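PDB 3ZZ1: beta-d-glucoside glucohydrolase from Hypocrea jecorina, which probably hydrolyses terminal, non-reducing beta-D-glucosyl residues to release beta-D-glucose, a step in the degradation of cellulose. Local coordinates for residues S423-K428 and Q467-A472; K22-D27 and A49-Y54; P176-L181 and S677-A682. One frame throughout, in Å; residues are numbered along the deposited sequence.

Contact 1 (S423-K428 and Q467-A472)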
ATOM      1  N   SER A 423      17.801  32.976  10.226  1.00 20.36           N
ATOM      2  CA  SER A 423      17.534  34.359   9.823  1.00 20.47           C
ATOM      3  C   SER A 423      16.077  34.563   9.433  1.00 20.20           C
ATOM      4  O   SER A 423      15.457  35.554   9.824  1.00 20.28           O
ATOM      5  CB  SER A 423      18.442  34.775   8.662  1.00 20.56           C
ATOM      6  OG  SER A 423      19.757  35.031   9.115  1.00 21.79           O
ATOM      7  N   ALA A 424      15.540  33.621   8.661  1.00 19.81           N
ATOM      8  CA  ALA A 424      14.147  33.662   8.234  1.00 19.40           C
ATOM      9  C   ALA A 424      13.178  33.570   9.415  1.00 19.19           C
ATOM     10  O   ALA A 424      12.182  34.288   9.458  1.00 19.13           O
ATOM     11  CB  ALA A 424      13.870  32.555   7.229  1.00 19.21           C
ATOM     12  N   ALA A 425      13.484  32.698  10.374  1.00 19.05           N
ATOM     13  CA  ALA A 425      12.596  32.441  11.516  1.00 19.04           C
ATOM     14  C   ALA A 425      12.648  33.503  12.621  1.00 18.97           C
ATOM     15  O   ALA A 425      11.689  33.648  13.382  1.00 18.99           O
ATOM     16  CB  ALA A 425      12.865  31.061  12.096  1.00 18.86           C
ATOM     17  N   ARG A 426      13.758  34.235  12.702  1.00 19.05           N
ATOM     18  CA  ARG A 426      13.967  35.216  13.778  1.00 19.31           C
ATOM     19  C   ARG A 426      12.906  36.317  13.771  1.00 19.07           C
ATOM     20  O   ARG A 426      12.657  36.943  12.739  1.00 18.95           O
ATOM     21  CB  ARG A 426      15.372  35.828  13.698  1.00 19.32           C
ATOM     22  CG  ARG A 426      15.910  36.342  15.036  1.00 20.67           C
ATOM     23  CD  ARG A 426      17.379  36.795  14.946  1.00 22.74           C
ATOM     24  NE  ARG A 426      18.265  35.746  14.437  1.00 23.89           N
ATOM     25  CZ  ARG A 426      18.754  34.744  15.165  1.00 24.66           C
ATOM     26  NH1 ARG A 426      18.457  34.639  16.458  1.00 25.22           N
ATOM     27  NH2 ARG A 426      19.542  33.841  14.598  1.00 24.92           N
ATOM     28  N   GLY A 427      12.276  36.527  14.927  1.00 19.02           N
ATOM     29  CA  GLY A 427      11.290  37.597  15.108  1.00 18.88           C
ATOM     30  C   GLY A 427       9.896  37.312  14.568  1.00 18.98           C
ATOM     31  O   GLY A 427       9.015  38.174  14.648  1.00 18.96           O
ATOM     32  N   LYS A 428       9.684  36.111  14.028  1.00 18.68           N
ATOM     33  CA  LYS A 428       8.382  35.739  13.464  1.00 18.65           C
ATOM     34  C   LYS A 428       7.472  35.071  14.494  1.00 18.37           C
ATOM     35  O   LYS A 428       7.951  34.457  15.453  1.00 18.40           O
ATOM     36  CB  LYS A 428       8.540  34.841  12.224  1.00 18.67           C
ATOM     37  CG  LYS A 428       9.578  35.307  11.198  1.00 19.19           C
ATOM     38  CD  LYS A 428       9.348  36.747  10.723  1.00 20.07           C
ATOM     39  CE  LYS A 428      10.373  37.165   9.673  1.00 20.19           C
ATOM     40  NZ  LYS A 428      11.769  37.099  10.188  1.00 20.63           N
ATOM     41  N   GLN A 467      16.867  22.264  14.570  1.00 18.66           N
ATOM     42  CA  GLN A 467      17.633  22.779  15.712  1.00 19.01           C
ATOM     43  C   GLN A 467      18.029  24.252  15.562  1.00 18.89           C
ATOM     44  O   GLN A 467      17.989  25.007  16.536  1.00 19.06           O
ATOM     45  CB  GLN A 467      18.884  21.931  15.949  1.00 19.33           C
ATOM     46  CG  GLN A 467      18.597  20.540  16.503  1.00 20.90           C
ATOM     47  CD  GLN A 467      19.803  19.625  16.455  1.00 23.23           C
ATOM     48  OE1 GLN A 467      20.756  19.862  15.705  1.00 24.76           O
ATOM     49  NE2 GLN A 467      19.771  18.567  17.259  1.00 23.60           N
ATOM     50  N   ALA A 468      18.412  24.652  14.349  1.00 18.70           N
ATOM     51  CA  ALA A 468      18.794  26.038  14.070  1.00 18.52           C
ATOM     52  C   ALA A 468      17.593  26.982  14.149  1.00 18.47           C
ATOM     53  O   ALA A 468      17.685  28.072  14.724  1.00 18.54           O
ATOM     54  CB  ALA A 468      19.459  26.142  12.719  1.00 18.33           C
ATOM     55  N   VAL A 469      16.471  26.553  13.572  1.00 18.20           N
ATOM     56  CA  VAL A 469      15.226  27.319  13.614  1.00 17.92           C
ATOM     57  C   VAL A 469      14.729  27.474  15.059  1.00 17.75           C
ATOM     58  O   VAL A 469      14.225  28.540  15.433  1.00 17.47           O
ATOM     59  CB  VAL A 469      14.138  26.700  12.679  1.00 18.01           C
ATOM     60  CG1 VAL A 469      12.776  27.372  12.875  1.00 17.81           C
ATOM     61  CG2 VAL A 469      14.569  26.814  11.223  1.00 17.86           C
ATOM     62  N   ALA A 470      14.898  26.424  15.866  1.00 17.51           N
ATOM     63  CA  ALA A 470      14.523  26.460  17.286  1.00 17.39           C
ATOM     64  C   ALA A 470      15.406  27.419  18.092  1.00 17.35           C
ATOM     65  O   ALA A 470      14.968  27.979  19.097  1.00 17.52           O
ATOM     66  CB  ALA A 470      14.548  25.064  17.893  1.00 17.25           C
ATOM     67  N   GLY A 471      16.646  27.603  17.644  1.00 17.21           N
ATOM     68  CA  GLY A 471      17.540  28.598  18.236  1.00 17.23           C
ATOM     69  C   GLY A 471      17.092  30.033  17.992  1.00 17.14           C
ATOM     70  O   GLY A 471      17.468  30.942  18.737  1.00 17.03           O
ATOM     71  N   ALA A 472      16.273  30.234  16.960  1.00 17.20           N
ATOM     72  CA  ALA A 472      15.844  31.572  16.549  1.00 17.19           C
ATOM     73  C   ALA A 472      14.347  31.848  16.723  1.00 17.24           C
ATOM     74  O   ALA A 472      13.897  32.973  16.496  1.00 17.48           O
ATOM     75  CB  ALA A 472      16.277  31.842  15.116  1.00 17.22           C
TER
HETATM   76  O   HOH W   1      12.044  34.967  17.337  1.00 17.81           O
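The guanidinium of Arg426 lays one face over Ala472, whose CB sits 3.6 Å above the plane and off toward its rim, while Gly471 O stands obliquely to the same group. NH1 is one of the guanidinium atoms nearest this methyl, 3.8 Å from Ala472 CB. The contact joins the C-terminal ends of two neighbouring helices, 418-425 and 462-472, in the alpha/beta C-terminal domain of a family 3 glycoside hydrolase; each helix leads into a parallel strand of the central sheet. With CG anti to the backbone N (chi1 -154°) and a bend at chi3, the arginine chain brings its flat end over Ala472. Beneath this, Ala425 CB meets Val469 CG1 at 3.8 Å, and both side chains also rest on Ala431 of strand 430-437. No direct hydrogen bond crosses between the segments. Instead the Arg426 CA-H points almost straight at Ala472 O, 3.5 Å from CA to O, and one water bridges the backbones, accepting from Gly427 N and donating to Ala472 O. Asn473, the residue after Ala472, adds a tie by donating ND2 to the carbonyls of Ala425 and Lys428. A type II turn from Ala425 to Lys428 leads away from the first helix, with Gly427 at positive phi. Lys428 curls back across this turn: its NZ donates to Ala424 O at 2.9 Å, from above the carbonyl plane, and to Arg426 O at 2.7 Å, tilted 25° from that plane.

Contact 2 (K22-D27 and A49-Y54)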
ATOM      1  N   LYS A  22     -10.717 -22.827 -29.718  1.00 16.10           N
ATOM      2  CA  LYS A  22     -10.505 -22.293 -31.062  0.50 16.00           C
ATOM      3  C   LYS A  22      -9.026 -22.000 -31.342  1.00 15.87           C
ATOM      4  O   LYS A  22      -8.665 -21.587 -32.446  1.00 16.06           O
ATOM      5  CB  LYS A  22     -11.354 -21.032 -31.269  0.50 16.06           C
ATOM      6  CG  LYS A  22     -12.850 -21.255 -31.077  0.50 16.22           C
ATOM      7  CD  LYS A  22     -13.621 -19.943 -31.015  0.50 16.81           C
ATOM      8  CE  LYS A  22     -13.726 -19.279 -32.381  0.50 17.18           C
ATOM      9  NZ  LYS A  22     -14.785 -18.230 -32.384  0.50 17.35           N
ATOM     10  N   LEU A  23      -8.168 -22.228 -30.350  1.00 15.45           N
ATOM     11  CA  LEU A  23      -6.758 -21.864 -30.468  1.00 15.14           C
ATOM     12  C   LEU A  23      -5.813 -23.042 -30.703  1.00 15.11           C
ATOM     13  O   LEU A  23      -6.098 -24.170 -30.297  1.00 15.19           O
ATOM     14  CB  LEU A  23      -6.317 -21.063 -29.237  1.00 15.18           C
ATOM     15  CG  LEU A  23      -7.150 -19.834 -28.843  1.00 15.13           C
ATOM     16  CD1 LEU A  23      -6.637 -19.220 -27.543  1.00 14.59           C
ATOM     17  CD2 LEU A  23      -7.204 -18.777 -29.953  1.00 15.27           C
ATOM     18  N   ASN A  24      -4.696 -22.770 -31.379  1.00 14.88           N
ATOM     19  CA  ASN A  24      -3.607 -23.740 -31.509  1.00 14.76           C
ATOM     20  C   ASN A  24      -2.462 -23.371 -30.568  1.00 14.82           C
ATOM     21  O   ASN A  24      -2.587 -22.416 -29.794  1.00 14.66           O
ATOM     22  CB  ASN A  24      -3.143 -23.892 -32.969  1.00 14.68           C
ATOM     23  CG  ASN A  24      -2.508 -22.621 -33.537  1.00 15.67           C
ATOM     24  OD1 ASN A  24      -1.902 -21.829 -32.815  1.00 17.16           O
ATOM     25  ND2 ASN A  24      -2.628 -22.440 -34.852  1.00 15.52           N
ATOM     26  N   LEU A  25      -1.358 -24.115 -30.623  1.00 14.71           N
ATOM     27  CA  LEU A  25      -0.267 -23.914 -29.668  1.00 14.82           C
ATOM     28  C   LEU A  25       0.395 -22.535 -29.787  1.00 15.01           C
ATOM     29  O   LEU A  25       0.698 -21.904 -28.769  1.00 14.66           O
ATOM     30  CB  LEU A  25       0.776 -25.038 -29.760  1.00 14.82           C
ATOM     31  CG  LEU A  25       1.972 -25.023 -28.788  1.00 15.00           C
ATOM     32  CD1 LEU A  25       1.552 -24.939 -27.318  1.00 14.58           C
ATOM     33  CD2 LEU A  25       2.865 -26.237 -29.009  1.00 15.00           C
ATOM     34  N   GLN A  26       0.609 -22.068 -31.018  1.00 15.20           N
ATOM     35  CA  GLN A  26       1.238 -20.764 -31.228  1.00 15.64           C
ATOM     36  C   GLN A  26       0.377 -19.630 -30.669  1.00 15.51           C
ATOM     37  O   GLN A  26       0.892 -18.706 -30.031  1.00 15.43           O
ATOM     38  CB  GLN A  26       1.585 -20.527 -32.700  1.00 15.97           C
ATOM     39  CG  GLN A  26       2.552 -19.348 -32.922  1.00 17.96           C
ATOM     40  CD  GLN A  26       3.791 -19.389 -32.006  1.00 19.51           C
ATOM     41  OE1 GLN A  26       4.477 -20.412 -31.896  1.00 18.82           O
ATOM     42  NE2 GLN A  26       4.077 -18.262 -31.353  1.00 20.63           N
ATOM     43  N   ASP A  27      -0.932 -19.716 -30.907  1.00 15.21           N
ATOM     44  CA  ASP A  27      -1.894 -18.809 -30.293  1.00 15.14           C
ATOM     45  C   ASP A  27      -1.651 -18.732 -28.789  1.00 14.85           C
ATOM     46  O   ASP A  27      -1.488 -17.649 -28.233  1.00 14.83           O
ATOM     47  CB  ASP A  27      -3.324 -19.295 -30.536  1.00 15.14           C
ATOM     48  CG  ASP A  27      -3.776 -19.121 -31.970  1.00 15.22           C
ATOM     49  OD1 ASP A  27      -3.461 -18.081 -32.586  1.00 15.18           O
ATOM     50  OD2 ASP A  27      -4.475 -20.024 -32.471  1.00 15.08           O
ATOM     51  N   ALA A  49      -4.318 -12.669 -30.378  1.00 16.10           N
ATOM     52  CA  ALA A  49      -4.937 -13.853 -30.964  1.00 16.28           C
ATOM     53  C   ALA A  49      -6.254 -13.451 -31.630  1.00 16.40           C
ATOM     54  O   ALA A  49      -7.307 -13.384 -30.988  1.00 16.42           O
ATOM     55  CB  ALA A  49      -5.146 -14.935 -29.910  1.00 16.32           C
ATOM     56  N   SER A  50      -6.168 -13.174 -32.927  1.00 16.45           N
ATOM     57  CA  SER A  50      -7.276 -12.638 -33.711  1.00 16.47           C
ATOM     58  C   SER A  50      -8.452 -13.602 -33.835  1.00 16.55           C
ATOM     59  O   SER A  50      -9.596 -13.170 -34.029  1.00 16.64           O
ATOM     60  CB  SER A  50      -6.776 -12.255 -35.105  1.00 16.50           C
ATOM     61  OG  SER A  50      -6.235 -13.388 -35.765  1.00 16.17           O
ATOM     62  N   LYS A  51      -8.167 -14.900 -33.729  1.00 16.39           N
ATOM     63  CA  LYS A  51      -9.190 -15.941 -33.831  1.00 16.47           C
ATOM     64  C   LYS A  51     -10.300 -15.765 -32.796  1.00 16.39           C
ATOM     65  O   LYS A  51     -11.429 -16.198 -33.016  1.00 16.31           O
ATOM     66  CB  LYS A  51      -8.567 -17.328 -33.685  1.00 16.49           C
ATOM     67  CG  LYS A  51      -7.756 -17.777 -34.888  1.00 16.90           C
ATOM     68  CD  LYS A  51      -6.989 -19.051 -34.569  1.00 17.49           C
ATOM     69  CE  LYS A  51      -5.782 -19.200 -35.468  1.00 18.41           C
ATOM     70  NZ  LYS A  51      -5.106 -20.504 -35.260  1.00 18.46           N
ATOM     71  N   ILE A  52      -9.966 -15.128 -31.675  1.00 16.17           N
ATOM     72  CA  ILE A  52     -10.931 -14.853 -30.610  1.00 16.11           C
ATOM     73  C   ILE A  52     -11.019 -13.358 -30.286  1.00 16.04           C
ATOM     74  O   ILE A  52     -11.526 -12.966 -29.227  1.00 16.09           O
ATOM     75  CB  ILE A  52     -10.622 -15.672 -29.331  1.00 16.09           C
ATOM     76  CG1 ILE A  52      -9.180 -15.440 -28.869  1.00 15.75           C
ATOM     77  CG2 ILE A  52     -10.887 -17.158 -29.576  1.00 16.08           C
ATOM     78  CD1 ILE A  52      -8.974 -15.668 -27.389  1.00 15.87           C
ATOM     79  N   SER A  53     -10.527 -12.533 -31.215  1.00 15.65           N
ATOM     80  CA  SER A  53     -10.523 -11.070 -31.079  1.00 15.30           C
ATOM     81  C   SER A  53      -9.802 -10.605 -29.807  1.00 14.84           C
ATOM     82  O   SER A  53     -10.169  -9.601 -29.195  1.00 14.81           O
ATOM     83  CB  SER A  53     -11.947 -10.499 -31.163  1.00 15.30           C
ATOM     84  OG  SER A  53     -12.521 -10.732 -32.440  1.00 15.90           O
ATOM     85  N   TYR A  54      -8.775 -11.360 -29.424  1.00 14.37           N
ATOM     86  CA  TYR A  54      -7.947 -11.039 -28.276  1.00 13.88           C
ATOM     87  C   TYR A  54      -6.822 -10.109 -28.717  1.00 13.74           C
ATOM     88  O   TYR A  54      -6.026 -10.471 -29.582  1.00 13.67           O
ATOM     89  CB  TYR A  54      -7.383 -12.313 -27.646  1.00 13.63           C
ATOM     90  CG  TYR A  54      -6.681 -12.086 -26.324  1.00 13.26           C
ATOM     91  CD1 TYR A  54      -7.395 -11.702 -25.187  1.00 12.81           C
ATOM     92  CD2 TYR A  54      -5.306 -12.263 -26.207  1.00 12.50           C
ATOM     93  CE1 TYR A  54      -6.752 -11.497 -23.967  1.00 12.79           C
ATOM     94  CE2 TYR A  54      -4.656 -12.068 -24.991  1.00 12.51           C
ATOM     95  CZ  TYR A  54      -5.381 -11.679 -23.880  1.00 12.83           C
ATOM     96  OH  TYR A  54      -4.724 -11.479 -22.687  1.00 13.34           O
TER
HETATM   97  O   HOH W   2      -6.780 -22.618 -34.009  1.00 12.13           O
HETATM   98  O   HOH W   3      -5.365 -16.180 -33.376  1.00 18.92           O
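The backbones approach most closely where Asp27 and Ala49 bring their CA atoms within 5.9 Å of each other, and they stand wider apart at Lys22 and Lys51, where side chains and water fill the interval. Lys51 spans the gap with its chain extended beyond CG, crossing Asp27 at about a right angle. Its NZ donates to Asp27 OD2 on the syn lone pair, a salt bridge of 2.9 Å. The ammonium also donates to a water that in turn donates to Lys22 O, and a second water links Asp27 OD1 to Lys51 N, so both carboxylate oxygens are tied to the same lysine residue. OD2 has a further donor on its anti lone pair, Asn24 N at 3.0 Å, in a nearly straight bond. In return Asp27 N donates to Asn24 OD1 at 3.0 Å, almost along the C=O axis. These reciprocal bonds make a capping box at the start of helix 25-32, with Asn24 as N-cap; chi1 of 65° places its CG between backbone N and carbonyl carbon, from where OD1 can meet the helix's first turn. The salt bridge therefore fixes a carboxylate that already closes the helix end, whose partial positive charge probably favours the ionised form. Across the contact, 49-54 is a tight loop between strands 44-45 and 58-60, with a G1 beta bulge that sets two residues, Ser53 and Tyr54, against the single Ala49. Below the polar layer Leu23 turns CD2 onto Ile52, 4.0 Å from its CG1, and the two side chains cross at about a right angle. Ile52 also leans on Leu293 of helix 282-298, while Ile31 of helix 25-32 packs against both Leu23 and Ala49.

Contact 3 (P176-L181 and S677-A682)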
ATOM      1  N   PRO A 176      10.552 -17.676   6.147  1.00 14.17           N
ATOM      2  CA  PRO A 176       9.768 -17.767   7.381  1.00 14.30           C
ATOM      3  C   PRO A 176       9.170 -19.154   7.578  1.00 14.41           C
ATOM      4  O   PRO A 176       9.106 -19.936   6.626  1.00 14.30           O
ATOM      5  CB  PRO A 176       8.638 -16.758   7.148  1.00 14.34           C
ATOM      6  CG  PRO A 176       8.443 -16.772   5.681  1.00 14.09           C
ATOM      7  CD  PRO A 176       9.824 -16.941   5.096  1.00 13.91           C
ATOM      8  N   ASP A 177       8.733 -19.443   8.802  1.00 14.56           N
ATOM      9  CA  ASP A 177       7.934 -20.639   9.081  1.00 14.96           C
ATOM     10  C   ASP A 177       6.596 -20.566   8.339  1.00 14.75           C
ATOM     11  O   ASP A 177       6.186 -19.492   7.870  1.00 14.79           O
ATOM     12  CB  ASP A 177       7.701 -20.805  10.589  1.00 15.35           C
ATOM     13  CG  ASP A 177       6.913 -19.649  11.190  1.00 16.22           C
ATOM     14  OD1 ASP A 177       7.519 -18.611  11.517  1.00 19.32           O
ATOM     15  OD2 ASP A 177       5.683 -19.765  11.321  1.00 17.64           O
ATOM     16  N   ASP A 178       5.920 -21.706   8.239  1.00 14.45           N
ATOM     17  CA  ASP A 178       4.672 -21.809   7.486  1.00 14.23           C
ATOM     18  C   ASP A 178       3.567 -20.885   8.009  1.00 13.94           C
ATOM     19  O   ASP A 178       2.911 -20.200   7.222  1.00 13.80           O
ATOM     20  CB  ASP A 178       4.183 -23.258   7.454  1.00 14.37           C
ATOM     21  CG  ASP A 178       2.920 -23.426   6.638  1.00 15.15           C
ATOM     22  OD1 ASP A 178       3.004 -23.400   5.394  1.00 15.07           O
ATOM     23  OD2 ASP A 178       1.839 -23.585   7.244  1.00 17.11           O
ATOM     24  N   ARG A 179       3.365 -20.864   9.326  1.00 13.48           N
ATOM     25  CA  ARG A 179       2.313 -20.031   9.908  1.00 13.20           C
ATOM     26  C   ARG A 179       2.531 -18.550   9.601  1.00 12.92           C
ATOM     27  O   ARG A 179       1.579 -17.848   9.258  1.00 13.05           O
ATOM     28  CB  ARG A 179       2.155 -20.261  11.416  1.00 13.22           C
ATOM     29  CG  ARG A 179       0.934 -19.548  11.998  1.00 13.12           C
ATOM     30  CD  ARG A 179       0.759 -19.798  13.485  1.00 13.45           C
ATOM     31  NE  ARG A 179      -0.199 -18.852  14.054  1.00 12.82           N
ATOM     32  CZ  ARG A 179      -0.246 -18.491  15.335  1.00 12.46           C
ATOM     33  NH1 ARG A 179       0.615 -18.997  16.211  1.00 11.38           N
ATOM     34  NH2 ARG A 179      -1.154 -17.609  15.736  1.00 11.94           N
ATOM     35  N   THR A 180       3.778 -18.093   9.708  1.00 12.41           N
ATOM     36  CA  THR A 180       4.135 -16.710   9.394  1.00 12.29           C
ATOM     37  C   THR A 180       3.844 -16.382   7.931  1.00 12.35           C
ATOM     38  O   THR A 180       3.274 -15.330   7.626  1.00 12.27           O
ATOM     39  CB  THR A 180       5.620 -16.415   9.712  1.00 12.27           C
ATOM     40  OG1 THR A 180       5.864 -16.652  11.103  1.00 12.80           O
ATOM     41  CG2 THR A 180       5.975 -14.964   9.397  1.00 12.10           C
ATOM     42  N   LEU A 181       4.237 -17.287   7.036  1.00 12.34           N
ATOM     43  CA  LEU A 181       3.990 -17.114   5.611  1.00 12.40           C
ATOM     44  C   LEU A 181       2.505 -16.884   5.333  1.00 12.28           C
ATOM     45  O   LEU A 181       2.150 -15.966   4.596  1.00 12.24           O
ATOM     46  CB  LEU A 181       4.520 -18.311   4.804  1.00 12.41           C
ATOM     47  CG  LEU A 181       4.188 -18.360   3.301  1.00 12.69           C
ATOM     48  CD1 LEU A 181       4.806 -17.186   2.554  1.00 12.78           C
ATOM     49  CD2 LEU A 181       4.631 -19.669   2.676  1.00 12.35           C
ATOM     50  N   SER A 677      -9.443 -16.341  13.399  1.00 10.78           N
ATOM     51  CA  SER A 677      -8.701 -17.560  13.065  1.00 10.57           C
ATOM     52  C   SER A 677      -7.181 -17.391  13.088  1.00 10.55           C
ATOM     53  O   SER A 677      -6.662 -16.288  12.925  1.00 10.33           O
ATOM     54  CB  SER A 677      -9.126 -18.080  11.685  1.00 10.45           C
ATOM     55  OG  SER A 677     -10.521 -18.321  11.631  1.00 10.24           O
ATOM     56  N   TYR A 678      -6.482 -18.505  13.299  1.00 10.73           N
ATOM     57  CA  TYR A 678      -5.041 -18.589  13.104  1.00 10.84           C
ATOM     58  C   TYR A 678      -4.794 -19.717  12.098  1.00 11.17           C
ATOM     59  O   TYR A 678      -5.649 -20.586  11.913  1.00 11.00           O
ATOM     60  CB  TYR A 678      -4.320 -18.864  14.434  1.00 10.96           C
ATOM     61  CG  TYR A 678      -4.628 -20.229  15.014  1.00 11.20           C
ATOM     62  CD1 TYR A 678      -5.735 -20.421  15.835  1.00 11.12           C
ATOM     63  CD2 TYR A 678      -3.824 -21.331  14.718  1.00 11.75           C
ATOM     64  CE1 TYR A 678      -6.036 -21.669  16.350  1.00 12.30           C
ATOM     65  CE2 TYR A 678      -4.112 -22.589  15.231  1.00 11.93           C
ATOM     66  CZ  TYR A 678      -5.219 -22.750  16.046  1.00 12.11           C
ATOM     67  OH  TYR A 678      -5.515 -23.984  16.560  1.00 11.79           O
ATOM     68  N   TRP A 679      -3.639 -19.700  11.440  1.00 11.71           N
ATOM     69  CA  TRP A 679      -3.297 -20.747  10.480  1.00 12.03           C
ATOM     70  C   TRP A 679      -2.626 -21.913  11.199  1.00 12.53           C
ATOM     71  O   TRP A 679      -1.570 -21.740  11.805  1.00 12.49           O
ATOM     72  CB  TRP A 679      -2.373 -20.190   9.396  1.00 11.82           C
ATOM     73  CG  TRP A 679      -1.888 -21.218   8.403  1.00 11.17           C
ATOM     74  CD1 TRP A 679      -0.670 -21.835   8.391  1.00 11.18           C
ATOM     75  CD2 TRP A 679      -2.610 -21.733   7.279  1.00  9.95           C
ATOM     76  NE1 TRP A 679      -0.588 -22.702   7.331  1.00 10.61           N
ATOM     77  CE2 TRP A 679      -1.764 -22.658   6.630  1.00 10.51           C
ATOM     78  CE3 TRP A 679      -3.890 -21.499   6.753  1.00  9.43           C
ATOM     79  CZ2 TRP A 679      -2.155 -23.355   5.478  1.00 10.16           C
ATOM     80  CZ3 TRP A 679      -4.284 -22.196   5.609  1.00 10.13           C
ATOM     81  CH2 TRP A 679      -3.414 -23.110   4.983  1.00  9.44           C
ATOM     82  N   ASP A 680      -3.247 -23.088  11.140  1.00 13.08           N
ATOM     83  CA  ASP A 680      -2.651 -24.305  11.692  1.00 13.97           C
ATOM     84  C   ASP A 680      -1.837 -24.992  10.603  1.00 14.52           C
ATOM     85  O   ASP A 680      -2.402 -25.453   9.606  1.00 14.75           O
ATOM     86  CB  ASP A 680      -3.723 -25.252  12.241  1.00 13.97           C
ATOM     87  CG  ASP A 680      -3.132 -26.546  12.789  1.00 14.58           C
ATOM     88  OD1 ASP A 680      -2.561 -26.517  13.898  1.00 15.17           O
ATOM     89  OD2 ASP A 680      -3.234 -27.591  12.109  1.00 14.69           O
ATOM     90  N   THR A 681      -0.520 -25.053  10.810  1.00 14.94           N
ATOM     91  CA  THR A 681       0.402 -25.607   9.813  0.50 15.31           C
ATOM     92  C   THR A 681       0.173 -27.093   9.533  1.00 15.36           C
ATOM     93  O   THR A 681       0.110 -27.495   8.371  1.00 15.57           O
ATOM     94  CB  THR A 681       1.909 -25.320  10.145  0.50 15.34           C
ATOM     95  OG1 THR A 681       2.757 -26.103   9.292  0.50 15.85           O
ATOM     96  CG2 THR A 681       2.246 -25.635  11.595  0.50 15.55           C
ATOM     97  N   ALA A 682       0.034 -27.900  10.583  1.00 15.61           N
ATOM     98  CA  ALA A 682      -0.131 -29.350  10.430  1.00 15.74           C
ATOM     99  C   ALA A 682      -1.307 -29.739   9.535  1.00 15.63           C
ATOM    100  O   ALA A 682      -1.163 -30.591   8.664  1.00 15.99           O
ATOM    101  CB  ALA A 682      -0.234 -30.034  11.799  1.00 15.70           C
TER
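Two extended first torsions bring Asp178 and Trp679 together: chi1 of -178° swings the carboxylate out from the first turn of its helix, and chi1 of 176° reaches the indole across from the strand. Trp679 NE1 donates to Asp178 OD2 over a short 2.6 Å, with a bent N-H...O angle of 149°. The oxygen lies at the indole edge, close to the ring plane, and is met on its syn side by a donor tilted out of the carboxylate plane. Thr681 OG1 approaches the same oxygen in a weak bond that is doubtful, since this residue has two conformers. This is an interface between domains: the start of helix 178-194, in the N-terminal domain of the TIM-barrel clan, faces strand 678-680, the edge of a small antiparallel sheet in the fibronectin type III-like region. His182, one turn further along that helix, stacks on the Trp679 ring, and Trp686 from the neighbouring strand packs edge-to-face with it. Asp177 caps the helix, OD2 accepting from Thr180 N at 3.0 Å, while Thr180 OG1 donates to Asp177 OD1. Beside the indole, Arg179 runs extended from CG to NE alongside the strand, its CG 3.3 Å from Trp679 O. Its guanidinium stops by Tyr678, with NH2 3.6 Å from that residue's CB. The polar end is spread among other partners: NE makes a salt bridge to Glu183, NH1 donates to Arg645 O and NH2 bonds Thr646 OG1. Glu183 OE1 serves twice, since it also accepts from the backbone N of Trp679.

From the N terminus the chain first closes contact 2, a short loop in which the start of helix 25-32 meets the turn between strands 44-45 and 58-60. Contact 3 opens next at helix 178-194 and is completed only some 500 residues later at strand 678-680, joining the N-terminal domain to the fibronectin type III-like region. Contact 1 opens and closes within that long span, entirely inside the C-terminal domain, where it brings together the C-terminal ends of two helices that pack on its central sheet. No loops cross. Contacts 1 and 2 lie on opposite sides of the molecule, their centres about 69 Å apart, and contacts 2 and 3 are closer, about 42 Å between centres.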